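Local structure of complement factor H (6XZ6) at residues 20-25 with 50-55. The protein regulates the complement system, and through its fifth domain, the fragment described here, is bound by the factor H receptor of Trypanosoma brucei. Sequence-based numbering, arbitrary orientation.
Sequences SKYRGQ and DGWVPV
Tyr22 and Trp52 make this contact by themselves, as a T-shaped (edge-to-face) aromatic pair. Trp52 supplies the edge and Tyr22 the face. The two planes stand at 84° to each other, and the centroid of the Tyr22 ring lies 5.0 Å from that of the six-membered ring of Trp52. The indole leads with the CZ2-CH2 side of its six-membered ring. Its CH2 sits 3.5 Å from Tyr22 CG, and its CZ2 lies 3.6 Å from Tyr22 CD1. The touch therefore falls on the root of the phenol ring, with Trp52 CH2 also 3.7 Å from Tyr22 CB. With CG anti to the carbonyl carbon (chi1 -56°) and CB directed toward segment 50-55, the Tyr22 ring turns one face to the indole.

Both rings are also held by a polar group: the Tyr22 hydroxyl, at the far end of its ring from the contact, and the indole NH of Trp52, on the flank of its ring. Tyr22 OH is hydrogen-bonded to Pro17 O and Leu19 N, while Trp52 NE1 donates to Asp6 O. Ile28 of strand 27-32 and Pro8 touch both side chains. A leucine in place of Tyr22 would probably leave the Trp52 edge without its aromatic face, and Pro17 O and Leu19 N without their hydroxyl partner. The pair belongs to the small hydrophobic core of a Sushi (SCR) domain, where the tryptophan between the last two cysteines, here Cys47 and Cys58, packs inward beside the Cys5-Cys47 disulfide.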
loop_
_atom_site.group_PDB
_atom_site.type_symbol
_atom_site.label_atom_id
_atom_site.label_comp_id
_atom_site.label_asym_id
_atom_site.label_seq_id
_atom_site.Cartn_x
_atom_site.Cartn_y
_atom_site.Cartn_z
ATOM N N SER B 20 -11.631 -25.472 -17.604
ATOM C CA SER B 20 -12.867 -26.257 -17.438
ATOM C C SER B 20 -12.591 -27.752 -17.344
ATOM O O SER B 20 -13.311 -28.465 -16.639
ATOM C CB SER B 20 -13.845 -25.981 -18.580
ATOM O OG SER B 20 -13.236 -26.183 -19.845
ATOM N N LYS B 21 -11.551 -28.220 -18.066
ATOM C CA LYS B 21 -11.154 -29.623 -18.128
ATOM C C LYS B 21 -9.669 -29.728 -18.413
ATOM O O LYS B 21 -9.117 -28.965 -19.218
ATOM C CB LYS B 21 -11.953 -30.364 -19.221
ATOM C CG LYS B 21 -11.984 -31.876 -19.047
ATOM C CD LYS B 21 -13.391 -32.444 -19.231
ATOM C CE LYS B 21 -14.154 -32.608 -17.928
ATOM N NZ LYS B 21 -14.880 -31.365 -17.545
ATOM N N TYR B 22 -9.030 -30.700 -17.750
ATOM C CA TYR B 22 -7.605 -31.010 -17.861
ATOM C C TYR B 22 -7.446 -32.398 -18.453
ATOM O O TYR B 22 -8.311 -33.254 -18.289
ATOM C CB TYR B 22 -6.931 -30.930 -16.484
ATOM C CG TYR B 22 -7.118 -29.591 -15.809
ATOM C CD1 TYR B 22 -8.302 -29.284 -15.144
ATOM C CD2 TYR B 22 -6.109 -28.629 -15.826
ATOM C CE1 TYR B 22 -8.494 -28.039 -14.545
ATOM C CE2 TYR B 22 -6.284 -27.388 -15.211
ATOM C CZ TYR B 22 -7.477 -27.108 -14.562
ATOM O OH TYR B 22 -7.679 -25.921 -13.923
ATOM N N ARG B 23 -6.349 -32.609 -19.157
ATOM C CA ARG B 23 -6.053 -33.878 -19.832
ATOM C C ARG B 23 -4.983 -34.607 -19.021
ATOM O O ARG B 23 -4.354 -33.991 -18.167
ATOM C CB ARG B 23 -5.549 -33.601 -21.268
ATOM C CG ARG B 23 -6.373 -32.567 -22.068
ATOM C CD ARG B 23 -7.373 -33.172 -23.056
ATOM N NE ARG B 23 -6.802 -34.259 -23.861
ATOM C CZ ARG B 23 -5.994 -34.094 -24.908
ATOM N NH1 ARG B 23 -5.522 -35.148 -25.563
ATOM N NH2 ARG B 23 -5.649 -32.874 -25.305
ATOM N N GLY B 24 -4.792 -35.893 -19.274
ATOM C CA GLY B 24 -3.770 -36.679 -18.596
ATOM C C GLY B 24 -2.404 -36.030 -18.690
ATOM O O GLY B 24 -2.044 -35.473 -19.730
ATOM N N GLN B 25 -1.678 -36.028 -17.567
ATOM C CA GLN B 25 -0.329 -35.471 -17.370
ATOM C C GLN B 25 -0.300 -33.918 -17.290
ATOM O O GLN B 25 0.781 -33.349 -17.133
ATOM C CB GLN B 25 0.699 -36.020 -18.381
ATOM C CG GLN B 25 0.913 -37.542 -18.316
ATOM C CD GLN B 25 1.239 -38.074 -16.933
ATOM O OE1 GLN B 25 0.414 -38.743 -16.299
ATOM N NE2 GLN B 25 2.447 -37.791 -16.434
ATOM N N ASP B 50 -6.451 -41.786 -11.568
ATOM C CA ASP B 50 -6.970 -41.737 -10.197
ATOM C C ASP B 50 -7.192 -40.289 -9.692
ATOM O O ASP B 50 -7.225 -40.057 -8.482
ATOM C CB ASP B 50 -6.011 -42.479 -9.252
ATOM C CG ASP B 50 -5.605 -43.865 -9.715
ATOM O OD1 ASP B 50 -6.507 -44.727 -9.891
ATOM O OD2 ASP B 50 -4.389 -44.095 -9.886
ATOM N N GLY B 51 -7.357 -39.342 -10.615
ATOM C CA GLY B 51 -7.565 -37.938 -10.283
ATOM C C GLY B 51 -6.268 -37.167 -10.124
ATOM O O GLY B 51 -5.264 -37.496 -10.757
ATOM N N TRP B 52 -6.288 -36.121 -9.293
ATOM C CA TRP B 52 -5.137 -35.259 -9.043
ATOM C C TRP B 52 -4.203 -35.950 -8.103
ATOM O O TRP B 52 -4.624 -36.390 -7.028
ATOM C CB TRP B 52 -5.572 -33.870 -8.525
ATOM C CG TRP B 52 -6.327 -33.108 -9.580
ATOM C CD1 TRP B 52 -7.677 -33.051 -9.732
ATOM C CD2 TRP B 52 -5.766 -32.483 -10.742
ATOM N NE1 TRP B 52 -7.997 -32.376 -10.885
ATOM C CE2 TRP B 52 -6.841 -32.010 -11.525
ATOM C CE3 TRP B 52 -4.455 -32.245 -11.181
ATOM C CZ2 TRP B 52 -6.645 -31.305 -12.725
ATOM C CZ3 TRP B 52 -4.264 -31.574 -12.382
ATOM C CH2 TRP B 52 -5.352 -31.112 -13.138
ATOM N N VAL B 53 -2.937 -36.124 -8.549
ATOM C CA VAL B 53 -1.900 -36.843 -7.798
ATOM C C VAL B 53 -0.585 -36.039 -7.672
ATOM O O VAL B 53 0.033 -35.751 -8.694
ATOM C CB VAL B 53 -1.668 -38.272 -8.367
ATOM C CG1 VAL B 53 -0.465 -38.945 -7.716
ATOM C CG2 VAL B 53 -2.916 -39.135 -8.200
ATOM N N PRO B 54 -0.098 -35.747 -6.435
ATOM C CA PRO B 54 -0.735 -36.003 -5.126
ATOM C C PRO B 54 -1.932 -35.081 -4.908
ATOM O O PRO B 54 -2.004 -34.018 -5.533
ATOM C CB PRO B 54 0.402 -35.753 -4.125
ATOM C CG PRO B 54 1.288 -34.756 -4.781
ATOM C CD PRO B 54 1.182 -35.017 -6.275
ATOM N N VAL B 55 -2.876 -35.498 -4.059
ATOM C CA VAL B 55 -4.105 -34.746 -3.788
ATOM C C VAL B 55 -3.822 -33.371 -3.137
ATOM O O VAL B 55 -3.216 -33.329 -2.059
ATOM C CB VAL B 55 -5.146 -35.569 -2.982
ATOM C CG1 VAL B 55 -6.478 -34.825 -2.889
ATOM C CG2 VAL B 55 -5.350 -36.955 -3.587
#